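Side-chain contacts in GGDEF and EAL domain-containing protein (Vibrio cholerae O1 str. 2010EL-1786, PDB 6PWK), which binds c-di-GMP and probably, as a LapD-type receptor, controls large adhesins in biofilm formation: residues T189-A194 with D198-R203; F220-F223 with V228-T231; Y251-V256 with L301-P306. All blocks are in the same frame, centred on the assembly; numbering follows the deposited sequence.

Interaction 1: T189-A194 with D198-R203; sequences TLVEEA and DWFTFR. With C2E (9,9'-[(2R,3R,3aS,5S,7aR,9R,10R,10aS,12S,14aR)-3,5,10,12-tetrahydroxy-5,12-dioxidooctahydro-2H,7H-difuro[3,2-d:3',2'-j][1,3,7,9,2,8]tetraoxadiphosphacyclododecine-2,9-diyl]bis(2-amino-1,9-dihydro-6H-purin-6-one)), chain C.
The side chain of E193 lies against the benzo ring of W199, its CG 3.6 Å from W199 CZ3 and its OE1 3.3 Å from W199 CH2. The glutamate reaches this position because CG stands anti to the backbone N (chi1 -168°) and the chain beyond it is extended, which carries the carboxylate out across the indole; carboxylate and ring planes are 48° apart, so the two groups touch without stacking. The other carboxylate oxygen, OE2, forms a salt bridge with K225, and W199 also packs on K225. The helix ends at D198, whose positive phi makes a Schellman motif, and W199 N donates to A194 O over 3.1 Å. That same carbonyl oxygen lies at the edge of the F200 ring, and A194 CB meets F200 CE1 at 3.6 Å, an apolar contact between two buried residues. Further along the strand, the R203 guanidinium meets O2' of bound c-di-GMP at its edge: NH2 donates almost straight to O2' (2.7 Å), while the bond from NH1 to the phosphate oxygen O21 (3.0 Å) is more bent. Helix 184-197 thus passes through D198 and W199 into strand 200-209, with V191 touching helix 232-241, F200 meeting Y251 of helix 245-261, and strand 214-225 paired alongside.

Interaction 2: F220-F223 with V228-T231; sequences FSAF and VRYT. With C2E (9,9'-[(2R,3R,3aS,5S,7aR,9R,10R,10aS,12S,14aR)-3,5,10,12-tetrahydroxy-5,12-dioxidooctahydro-2H,7H-difuro[3,2-d:3',2'-j][1,3,7,9,2,8]tetraoxadiphosphacyclododecine-2,9-diyl]bis(2-amino-1,9-dihydro-6H-purin-6-one)), chain C.
S221 OG and O61 of the bound c-di-GMP, 2.6 Å apart, form the shortest polar bond here, and the backbone joins in: S221 N donates to N71 of the same guanine over 3.2 Å, at a nearly straight 173°. One residue thus reads two neighbouring acceptors of the base. The serine hydroxyl is placed for this by a chi1 of -61°, which sets it beside its own backbone N. Just before it, one face of the F220 ring is turned to the ligand's ribose, with C3' over the ring centre, 3.7 Å above the plane. Further along, the strand pairs with 228-231. F223 and Y230 form an antiparallel hydrogen-bonded pair, with Y230 N to F223 O at 2.7 Å and F223 N to Y230 O at 3.1 Å. Their side chains share one face of the sheet, where the rings are tilted by only 19° yet displaced, with little of one above the other. What lies over the F223 ring is instead Y230 CB, 3.8 Å from the centroid, a CH-pi contact; F223 CE1 also touches Y230 CD1. F200 and F235 meet the F223 ring as well. On the opposite face of the sheet, A222 CB sits over the flat face of the R229 guanidinium, 3.9 Å from NH2. The two strands form a beta hairpin of the EAL domain, and F220, S221 and T231 put both into the c-di-GMP pocket.

Interaction 3: Y251-V256 with L301-P306; sequences YVIERV and LHFEIP. With MG (magnesium ion), chain E.
I253 leaves its helix toward strand 301-305, and its contact with F303 is made by the longer branch: from CB the chain runs to CG1, 4.2 Å from F303 CE1, and on to CD1, which closes to 3.7 Å on the same carbon. With CG1 beside the backbone N (chi1 -67°) and CD1 extended from it, the methyl ends at the edge of the phenyl ring, near its plane. The two side chains cross at about a right angle, so the isoleucine meets the rim of the ring and does not lie over its face. Three residues on, V256 makes the second contact, its CG1 4.0 Å from L301 CD2, the two side chains running alongside in opposite senses. No hydrogen bond spans the segments; the join is wholly apolar and buried. On the helix, R255 NE donates to Y251 OH, and the phenol also bonds to D198. E304 takes no part in the helix contact and gives OE1 to the magnesium ion at 2.2 Å, alongside E218, N272 and D334, while its OE2 is held by K355 and Y353. Helix 245-261 therefore packs on a barrel strand of the TIM-barrel-like EAL fold, 301-305, which runs parallel between strands 269-272 and 330-336; W286 and I287 of helix 281-292 also touch I253, and V324 of helix 314-326 adjoins F303.

All three contacts belong to the EAL domain and reach one sheet, but their chemistry follows their place in it. Interaction 3 is fully buried and purely apolar across its segments, whereas interactions 1 and 2 are partly buried and mix backbone hydrogen bonds, aromatic contacts and charged side chains. Interactions 1 and 2 are the closest neighbours: strands 200-209 and 214-225 pair directly, T201 N probably bonding to A222 O, and both grip the same c-di-GMP, one through a guanidinium, the other through a serine and a phenyl face. Interaction 3 adds one magnesium ligand, E304, and its V252 also touches the dinucleotide; its helix meets both others, through D198 with Y251 and S221 with V252.

Interaction 1: T189-A194 with D198-R203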
loop_
_atom_site.group_PDB
_atom_site.type_symbol
_atom_site.label_atom_id
_atom_site.label_comp_id
_atom_site.label_asym_id
_atom_site.label_seq_id
_atom_site.Cartn_x
_atom_site.Cartn_y
_atom_site.Cartn_z
ATOM N N THR A 189 14.058 14.678 8.193
ATOM C CA THR A 189 14.843 15.833 7.769
ATOM C C THR A 189 16.264 15.766 8.318
ATOM O O THR A 189 17.227 16.071 7.605
ATOM C CB THR A 189 14.160 17.129 8.214
ATOM O OG1 THR A 189 12.826 17.173 7.690
ATOM C CG2 THR A 189 14.929 18.342 7.714
ATOM N N LEU A 190 16.413 15.361 9.583
ATOM C CA LEU A 190 17.743 15.273 10.178
ATOM C C LEU A 190 18.588 14.212 9.487
ATOM O O LEU A 190 19.779 14.429 9.233
ATOM C CB LEU A 190 17.631 14.985 11.675
ATOM C CG LEU A 190 18.956 14.852 12.430
ATOM C CD1 LEU A 190 19.770 16.125 12.297
ATOM C CD2 LEU A 190 18.719 14.514 13.894
ATOM N N VAL A 191 17.990 13.060 9.168
ATOM C CA VAL A 191 18.723 12.009 8.465
ATOM C C VAL A 191 19.144 12.485 7.081
ATOM O O VAL A 191 20.283 12.259 6.651
ATOM C CB VAL A 191 17.879 10.724 8.389
ATOM C CG1 VAL A 191 18.618 9.646 7.612
ATOM C CG2 VAL A 191 17.537 10.235 9.783
ATOM N N GLU A 192 18.236 13.148 6.359
ATOM C CA GLU A 192 18.599 13.738 5.073
ATOM C C GLU A 192 19.735 14.740 5.234
ATOM O O GLU A 192 20.639 14.810 4.395
ATOM C CB GLU A 192 17.385 14.415 4.437
ATOM C CG GLU A 192 16.261 13.473 4.046
ATOM C CD GLU A 192 15.030 14.216 3.564
ATOM O OE1 GLU A 192 14.228 13.621 2.814
ATOM O OE2 GLU A 192 14.868 15.399 3.934
ATOM N N GLU A 193 19.698 15.528 6.309
ATOM C CA GLU A 193 20.792 16.449 6.593
ATOM C C GLU A 193 22.086 15.691 6.861
ATOM O O GLU A 193 23.154 16.070 6.365
ATOM C CB GLU A 193 20.420 17.336 7.781
ATOM C CG GLU A 193 21.336 18.521 8.009
ATOM C CD GLU A 193 20.913 19.352 9.203
ATOM O OE1 GLU A 193 21.524 20.416 9.436
ATOM O OE2 GLU A 193 19.968 18.942 9.909
ATOM N N ALA A 194 22.006 14.603 7.632
ATOM C CA ALA A 194 23.193 13.808 7.928
ATOM C C ALA A 194 23.729 13.126 6.678
ATOM O O ALA A 194 24.948 12.999 6.505
ATOM C CB ALA A 194 22.875 12.773 9.005
ATOM N N ASP A 198 27.422 14.174 5.164
ATOM C CA ASP A 198 28.319 13.063 5.484
ATOM C C ASP A 198 28.718 13.080 6.960
ATOM O O ASP A 198 29.894 12.977 7.316
ATOM C CB ASP A 198 29.550 13.076 4.575
ATOM C CG ASP A 198 29.215 12.735 3.135
ATOM O OD1 ASP A 198 28.866 11.567 2.863
ATOM O OD2 ASP A 198 29.287 13.640 2.277
ATOM N N TRP A 199 27.715 13.213 7.824
ATOM C CA TRP A 199 27.907 13.151 9.266
ATOM C C TRP A 199 27.920 11.726 9.797
ATOM O O TRP A 199 27.932 11.537 11.018
ATOM C CB TRP A 199 26.809 13.944 9.980
ATOM C CG TRP A 199 26.898 15.423 9.787
ATOM C CD1 TRP A 199 27.997 16.136 9.404
ATOM C CD2 TRP A 199 25.842 16.373 9.961
ATOM N NE1 TRP A 199 27.690 17.474 9.336
ATOM C CE2 TRP A 199 26.372 17.645 9.671
ATOM C CE3 TRP A 199 24.498 16.271 10.332
ATOM C CZ2 TRP A 199 25.608 18.807 9.742
ATOM C CZ3 TRP A 199 23.740 17.425 10.402
ATOM C CH2 TRP A 199 24.295 18.676 10.110
ATOM N N PHE A 200 27.924 10.729 8.917
ATOM C CA PHE A 200 27.758 9.348 9.339
ATOM C C PHE A 200 29.070 8.746 9.820
ATOM O O PHE A 200 30.142 9.030 9.277
ATOM C CB PHE A 200 27.191 8.508 8.192
ATOM C CG PHE A 200 25.693 8.527 8.116
ATOM C CD1 PHE A 200 25.025 9.608 7.564
ATOM C CD2 PHE A 200 24.951 7.463 8.597
ATOM C CE1 PHE A 200 23.645 9.625 7.497
ATOM C CE2 PHE A 200 23.573 7.475 8.533
ATOM C CZ PHE A 200 22.919 8.556 7.981
ATOM N N THR A 201 28.974 7.914 10.853
ATOM C CA THR A 201 30.073 7.091 11.334
ATOM C C THR A 201 29.650 5.630 11.269
ATOM O O THR A 201 28.458 5.312 11.336
ATOM C CB THR A 201 30.473 7.458 12.768
ATOM O OG1 THR A 201 29.371 7.210 13.650
ATOM C CG2 THR A 201 30.864 8.927 12.856
ATOM N N PHE A 202 30.630 4.739 11.136
ATOM C CA PHE A 202 30.354 3.325 10.937
ATOM C C PHE A 202 31.200 2.477 11.874
ATOM O O PHE A 202 32.370 2.781 12.121
ATOM C CB PHE A 202 30.610 2.909 9.485
ATOM C CG PHE A 202 29.746 3.628 8.493
ATOM C CD1 PHE A 202 28.476 3.162 8.199
ATOM C CD2 PHE A 202 30.199 4.774 7.863
ATOM C CE1 PHE A 202 27.677 3.822 7.290
ATOM C CE2 PHE A 202 29.403 5.440 6.952
ATOM C CZ PHE A 202 28.141 4.962 6.666
ATOM N N ARG A 203 30.592 1.412 12.391
ATOM C CA ARG A 203 31.249 0.445 13.254
ATOM C C ARG A 203 31.168 -0.933 12.614
ATOM O O ARG A 203 30.174 -1.270 11.965
ATOM C CB ARG A 203 30.607 0.423 14.648
ATOM C CG ARG A 203 30.804 1.706 15.439
ATOM C CD ARG A 203 29.841 1.806 16.615
ATOM N NE ARG A 203 29.635 0.525 17.287
ATOM C CZ ARG A 203 28.447 -0.045 17.455
ATOM N NH1 ARG A 203 27.349 0.555 17.007
ATOM N NH2 ARG A 203 28.352 -1.211 18.080
HETATM P P1 C2E C . 20.868 -5.165 15.132
HETATM O O2P C2E C . 20.840 -5.902 13.821
HETATM O O1P C2E C . 20.422 -6.173 16.154
HETATM O "O5'" C2E C . 22.394 -4.770 15.576
HETATM C "C5'" C2E C . 22.828 -5.153 16.838
HETATM C "C4'" C2E C . 22.626 -3.926 17.769
HETATM O "O4'" C2E C . 22.910 -4.237 18.999
HETATM C "C3'" C2E C . 23.631 -2.809 17.435
HETATM O "O3'" C2E C . 23.194 -1.697 18.053
HETATM C "C2'" C2E C . 24.875 -3.315 18.181
HETATM O "O2'" C2E C . 25.855 -2.205 18.356
HETATM C "C1'" C2E C . 24.336 -3.563 19.340
HETATM N N9 C2E C . 24.949 -4.482 20.265
HETATM C C8 C2E C . 25.823 -5.087 19.425
HETATM N N7 C2E C . 26.490 -6.015 20.159
HETATM C C5 C2E C . 26.031 -5.985 21.405
HETATM C C6 C2E C . 26.356 -6.771 22.687
HETATM O O6 C2E C . 27.188 -7.614 22.708
HETATM N N1 C2E C . 25.647 -6.481 23.896
HETATM C C2 C2E C . 24.624 -5.469 23.944
HETATM N N2 C2E C . 23.869 -5.134 25.148
HETATM N N3 C2E C . 24.339 -4.749 22.714
HETATM C C4 C2E C . 25.071 -5.039 21.454
HETATM P P11 C2E C . 23.098 -0.391 17.034
HETATM O O21 C2E C . 24.383 0.178 16.492
HETATM O O11 C2E C . 22.478 0.723 17.839
HETATM O O5A C2E C . 21.999 -0.922 15.923
HETATM C C5A C2E C . 20.695 -0.953 16.434
HETATM C C4A C2E C . 19.746 -1.328 15.368
HETATM O O4A C2E C . 19.683 -0.369 14.483
HETATM C C3A C2E C . 20.279 -2.709 14.563
HETATM O O3A C2E C . 19.756 -3.942 15.246
HETATM C C2A C2E C . 19.826 -2.628 13.429
HETATM O O2A C2E C . 18.462 -3.264 13.366
HETATM C C1A C2E C . 19.739 -1.033 13.125
HETATM N N91 C2E C . 20.785 -0.638 12.438
HETATM C C81 C2E C . 22.026 -0.345 12.858
HETATM N N71 C2E C . 22.721 0.010 11.761
HETATM C C51 C2E C . 21.917 -0.067 10.704
HETATM C C61 C2E C . 22.144 0.210 9.222
HETATM O O61 C2E C . 23.213 0.563 8.872
HETATM N N11 C2E C . 21.086 0.044 8.273
HETATM C C21 C2E C . 19.789 -0.387 8.713
HETATM N N21 C2E C . 18.715 -0.553 7.745
HETATM N N31 C2E C . 19.583 -0.652 10.138
HETATM C C41 C2E C . 20.694 -0.476 11.121
#

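Interaction 2: F220-F223 with V228-T231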
loop_
_atom_site.group_PDB
_atom_site.type_symbol
_atom_site.label_atom_id
_atom_site.label_comp_id
_atom_site.label_asym_id
_atom_site.label_seq_id
_atom_site.Cartn_x
_atom_site.Cartn_y
_atom_site.Cartn_z
ATOM N N PHE A 220 27.281 -1.174 11.444
ATOM C CA PHE A 220 26.328 -0.387 12.217
ATOM C C PHE A 220 26.496 1.081 11.860
ATOM O O PHE A 220 27.617 1.600 11.867
ATOM C CB PHE A 220 26.529 -0.597 13.719
ATOM C CG PHE A 220 26.259 -2.000 14.170
ATOM C CD1 PHE A 220 25.172 -2.699 13.675
ATOM C CD2 PHE A 220 27.099 -2.623 15.077
ATOM C CE1 PHE A 220 24.922 -3.990 14.081
ATOM C CE2 PHE A 220 26.854 -3.918 15.487
ATOM C CZ PHE A 220 25.762 -4.603 14.988
ATOM N N SER A 221 25.387 1.743 11.550
ATOM C CA SER A 221 25.409 3.126 11.101
ATOM C C SER A 221 24.965 4.061 12.218
ATOM O O SER A 221 24.025 3.763 12.960
ATOM C CB SER A 221 24.514 3.316 9.874
ATOM O OG SER A 221 24.956 2.514 8.791
ATOM N N ALA A 222 25.658 5.191 12.328
ATOM C CA ALA A 222 25.287 6.264 13.236
ATOM C C ALA A 222 25.751 7.578 12.625
ATOM O O ALA A 222 26.556 7.598 11.692
ATOM C CB ALA A 222 25.898 6.065 14.628
ATOM N N PHE A 223 25.228 8.681 13.154
ATOM C CA PHE A 223 25.674 9.994 12.713
ATOM C C PHE A 223 25.665 10.946 13.900
ATOM O O PHE A 223 25.016 10.696 14.919
ATOM C CB PHE A 223 24.810 10.543 11.567
ATOM C CG PHE A 223 23.406 10.893 11.971
ATOM C CD1 PHE A 223 23.093 12.169 12.416
ATOM C CD2 PHE A 223 22.394 9.952 11.888
ATOM C CE1 PHE A 223 21.801 12.495 12.779
ATOM C CE2 PHE A 223 21.098 10.273 12.250
ATOM C CZ PHE A 223 20.803 11.546 12.696
ATOM N N VAL A 228 26.326 15.631 19.230
ATOM C CA VAL A 228 25.339 14.668 19.708
ATOM C C VAL A 228 25.301 13.495 18.739
ATOM O O VAL A 228 25.194 13.692 17.523
ATOM C CB VAL A 228 23.947 15.308 19.846
ATOM C CG1 VAL A 228 22.942 14.280 20.339
ATOM C CG2 VAL A 228 23.999 16.504 20.781
ATOM N N ARG A 229 25.370 12.281 19.276
ATOM C CA ARG A 229 25.407 11.066 18.474
ATOM C C ARG A 229 24.020 10.439 18.394
ATOM O O ARG A 229 23.311 10.345 19.399
ATOM C CB ARG A 229 26.403 10.067 19.064
ATOM C CG ARG A 229 26.704 8.871 18.180
ATOM C CD ARG A 229 27.927 8.128 18.696
ATOM N NE ARG A 229 28.177 6.892 17.963
ATOM C CZ ARG A 229 27.660 5.714 18.296
ATOM N NH1 ARG A 229 26.860 5.615 19.349
ATOM N NH2 ARG A 229 27.942 4.636 17.578
ATOM N N TYR A 230 23.640 10.009 17.191
ATOM C CA TYR A 230 22.347 9.385 16.940
ATOM C C TYR A 230 22.560 7.990 16.371
ATOM O O TYR A 230 23.324 7.818 15.415
ATOM C CB TYR A 230 21.504 10.217 15.967
ATOM C CG TYR A 230 21.235 11.637 16.417
ATOM C CD1 TYR A 230 22.123 12.661 16.116
ATOM C CD2 TYR A 230 20.090 11.953 17.137
ATOM C CE1 TYR A 230 21.881 13.960 16.521
ATOM C CE2 TYR A 230 19.840 13.250 17.548
ATOM C CZ TYR A 230 20.738 14.250 17.237
ATOM O OH TYR A 230 20.494 15.542 17.644
ATOM N N THR A 231 21.884 7.001 16.951
ATOM C CA THR A 231 21.941 5.630 16.463
ATOM C C THR A 231 20.663 5.290 15.700
ATOM O O THR A 231 19.680 6.035 15.714
ATOM C CB THR A 231 22.164 4.646 17.616
ATOM O OG1 THR A 231 21.023 4.649 18.483
ATOM C CG2 THR A 231 23.400 5.039 18.413
HETATM P P1 C2E C . 20.868 -5.165 15.132
HETATM O O2P C2E C . 20.840 -5.902 13.821
HETATM O O1P C2E C . 20.422 -6.173 16.154
HETATM O "O5'" C2E C . 22.394 -4.770 15.576
HETATM C "C5'" C2E C . 22.828 -5.153 16.838
HETATM C "C4'" C2E C . 22.626 -3.926 17.769
HETATM O "O4'" C2E C . 22.910 -4.237 18.999
HETATM C "C3'" C2E C . 23.631 -2.809 17.435
HETATM O "O3'" C2E C . 23.194 -1.697 18.053
HETATM C "C2'" C2E C . 24.875 -3.315 18.181
HETATM O "O2'" C2E C . 25.855 -2.205 18.356
HETATM C "C1'" C2E C . 24.336 -3.563 19.340
HETATM N N9 C2E C . 24.949 -4.482 20.265
HETATM C C8 C2E C . 25.823 -5.087 19.425
HETATM N N7 C2E C . 26.490 -6.015 20.159
HETATM C C5 C2E C . 26.031 -5.985 21.405
HETATM C C6 C2E C . 26.356 -6.771 22.687
HETATM O O6 C2E C . 27.188 -7.614 22.708
HETATM N N1 C2E C . 25.647 -6.481 23.896
HETATM C C2 C2E C . 24.624 -5.469 23.944
HETATM N N2 C2E C . 23.869 -5.134 25.148
HETATM N N3 C2E C . 24.339 -4.749 22.714
HETATM C C4 C2E C . 25.071 -5.039 21.454
HETATM P P11 C2E C . 23.098 -0.391 17.034
HETATM O O21 C2E C . 24.383 0.178 16.492
HETATM O O11 C2E C . 22.478 0.723 17.839
HETATM O O5A C2E C . 21.999 -0.922 15.923
HETATM C C5A C2E C . 20.695 -0.953 16.434
HETATM C C4A C2E C . 19.746 -1.328 15.368
HETATM O O4A C2E C . 19.683 -0.369 14.483
HETATM C C3A C2E C . 20.279 -2.709 14.563
HETATM O O3A C2E C . 19.756 -3.942 15.246
HETATM C C2A C2E C . 19.826 -2.628 13.429
HETATM O O2A C2E C . 18.462 -3.264 13.366
HETATM C C1A C2E C . 19.739 -1.033 13.125
HETATM N N91 C2E C . 20.785 -0.638 12.438
HETATM C C81 C2E C . 22.026 -0.345 12.858
HETATM N N71 C2E C . 22.721 0.010 11.761
HETATM C C51 C2E C . 21.917 -0.067 10.704
HETATM C C61 C2E C . 22.144 0.210 9.222
HETATM O O61 C2E C . 23.213 0.563 8.872
HETATM N N11 C2E C . 21.086 0.044 8.273
HETATM C C21 C2E C . 19.789 -0.387 8.713
HETATM N N21 C2E C . 18.715 -0.553 7.745
HETATM N N31 C2E C . 19.583 -0.652 10.138
HETATM C C41 C2E C . 20.694 -0.476 11.121
#

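Interaction 3: Y251-V256 with L301-P306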
loop_
_atom_site.group_PDB
_atom_site.type_symbol
_atom_site.label_atom_id
_atom_site.label_comp_id
_atom_site.label_asym_id
_atom_site.label_seq_id
_atom_site.Cartn_x
_atom_site.Cartn_y
_atom_site.Cartn_z
ATOM N N TYR A 251 22.153 4.856 0.897
ATOM C CA TYR A 251 23.350 5.600 1.278
ATOM C C TYR A 251 24.356 4.695 1.978
ATOM O O TYR A 251 25.555 4.732 1.677
ATOM C CB TYR A 251 22.975 6.783 2.171
ATOM C CG TYR A 251 24.170 7.515 2.735
ATOM C CD1 TYR A 251 24.854 8.458 1.976
ATOM C CD2 TYR A 251 24.619 7.263 4.026
ATOM C CE1 TYR A 251 25.949 9.129 2.488
ATOM C CE2 TYR A 251 25.713 7.927 4.545
ATOM C CZ TYR A 251 26.374 8.860 3.772
ATOM O OH TYR A 251 27.462 9.526 4.286
ATOM N N VAL A 252 23.883 3.873 2.919
ATOM C CA VAL A 252 24.773 2.968 3.639
ATOM C C VAL A 252 25.421 1.978 2.680
ATOM O O VAL A 252 26.627 1.716 2.758
ATOM C CB VAL A 252 24.005 2.249 4.763
ATOM C CG1 VAL A 252 24.870 1.167 5.393
ATOM C CG2 VAL A 252 23.540 3.252 5.812
ATOM N N ILE A 253 24.635 1.420 1.755
ATOM C CA ILE A 253 25.177 0.456 0.798
ATOM C C ILE A 253 26.232 1.112 -0.082
ATOM O O ILE A 253 27.279 0.518 -0.369
ATOM C CB ILE A 253 24.043 -0.164 -0.039
ATOM C CG1 ILE A 253 23.140 -1.027 0.841
ATOM C CG2 ILE A 253 24.610 -0.992 -1.181
ATOM C CD1 ILE A 253 21.899 -1.522 0.135
ATOM N N GLU A 254 25.980 2.348 -0.519
ATOM C CA GLU A 254 26.970 3.065 -1.317
ATOM C C GLU A 254 28.259 3.270 -0.534
ATOM O O GLU A 254 29.355 3.010 -1.043
ATOM C CB GLU A 254 26.399 4.405 -1.783
ATOM C CG GLU A 254 25.400 4.293 -2.923
ATOM C CD GLU A 254 24.767 5.625 -3.274
ATOM O OE1 GLU A 254 24.861 6.564 -2.456
ATOM O OE2 GLU A 254 24.175 5.732 -4.368
ATOM N N ARG A 255 28.146 3.723 0.719
ATOM C CA ARG A 255 29.336 3.976 1.528
ATOM C C ARG A 255 30.104 2.690 1.807
ATOM O O ARG A 255 31.340 2.684 1.806
ATOM C CB ARG A 255 28.943 4.662 2.837
ATOM C CG ARG A 255 28.326 6.039 2.649
ATOM C CD ARG A 255 29.383 7.101 2.390
ATOM N NE ARG A 255 29.924 7.649 3.631
ATOM C CZ ARG A 255 31.059 7.251 4.197
ATOM N NH1 ARG A 255 31.789 6.299 3.632
ATOM N NH2 ARG A 255 31.466 7.810 5.328
ATOM N N VAL A 256 29.389 1.588 2.043
ATOM C CA VAL A 256 30.054 0.312 2.295
ATOM C C VAL A 256 30.781 -0.173 1.047
ATOM O O VAL A 256 31.918 -0.656 1.123
ATOM C CB VAL A 256 29.037 -0.728 2.801
ATOM C CG1 VAL A 256 29.640 -2.122 2.775
ATOM C CG2 VAL A 256 28.575 -0.374 4.207
ATOM N N LEU A 301 29.550 -9.006 0.072
ATOM C CA LEU A 301 28.389 -8.302 0.603
ATOM C C LEU A 301 27.364 -9.311 1.097
ATOM O O LEU A 301 26.862 -10.127 0.317
ATOM C CB LEU A 301 27.765 -7.386 -0.453
ATOM C CG LEU A 301 28.504 -6.090 -0.789
ATOM C CD1 LEU A 301 27.828 -5.380 -1.948
ATOM C CD2 LEU A 301 28.568 -5.182 0.425
ATOM N N HIS A 302 27.055 -9.250 2.390
ATOM C CA HIS A 302 25.969 -10.014 2.990
ATOM C C HIS A 302 24.869 -9.038 3.383
ATOM O O HIS A 302 25.122 -8.079 4.119
ATOM C CB HIS A 302 26.448 -10.801 4.211
ATOM C CG HIS A 302 27.378 -11.927 3.884
ATOM N ND1 HIS A 302 27.863 -12.791 4.842
ATOM C CD2 HIS A 302 27.911 -12.333 2.708
ATOM C CE1 HIS A 302 28.654 -13.681 4.269
ATOM N NE2 HIS A 302 28.701 -13.424 2.974
ATOM N N PHE A 303 23.658 -9.274 2.892
ATOM C CA PHE A 303 22.518 -8.419 3.198
ATOM C C PHE A 303 21.718 -9.043 4.335
ATOM O O PHE A 303 21.160 -10.133 4.183
ATOM C CB PHE A 303 21.646 -8.205 1.962
ATOM C CG PHE A 303 22.278 -7.314 0.931
ATOM C CD1 PHE A 303 22.215 -5.936 1.055
ATOM C CD2 PHE A 303 22.947 -7.853 -0.156
ATOM C CE1 PHE A 303 22.801 -5.113 0.113
ATOM C CE2 PHE A 303 23.535 -7.034 -1.103
ATOM C CZ PHE A 303 23.462 -5.662 -0.968
ATOM N N GLU A 304 21.671 -8.352 5.472
ATOM C CA GLU A 304 20.992 -8.854 6.661
ATOM C C GLU A 304 19.535 -8.410 6.611
ATOM O O GLU A 304 19.235 -7.217 6.728
ATOM C CB GLU A 304 21.687 -8.358 7.927
ATOM C CG GLU A 304 21.558 -9.309 9.103
ATOM C CD GLU A 304 22.759 -9.261 10.030
ATOM O OE1 GLU A 304 22.713 -8.523 11.036
ATOM O OE2 GLU A 304 23.757 -9.958 9.746
ATOM N N ILE A 305 18.635 -9.366 6.441
ATOM C CA ILE A 305 17.209 -9.109 6.259
ATOM C C ILE A 305 16.482 -9.533 7.528
ATOM O O ILE A 305 16.687 -10.659 7.997
ATOM C CB ILE A 305 16.650 -9.859 5.036
ATOM C CG1 ILE A 305 17.402 -9.437 3.772
ATOM C CG2 ILE A 305 15.164 -9.605 4.890
ATOM C CD1 ILE A 305 17.028 -10.234 2.545
ATOM N N PRO A 306 15.640 -8.679 8.112
ATOM C CA PRO A 306 14.928 -9.069 9.333
ATOM C C PRO A 306 13.969 -10.218 9.071
ATOM O O PRO A 306 13.426 -10.368 7.974
ATOM C CB PRO A 306 14.173 -7.791 9.730
ATOM C CG PRO A 306 14.857 -6.683 8.988
ATOM C CD PRO A 306 15.325 -7.300 7.709
HETATM MG MG MG E . 21.530 -7.166 12.230
#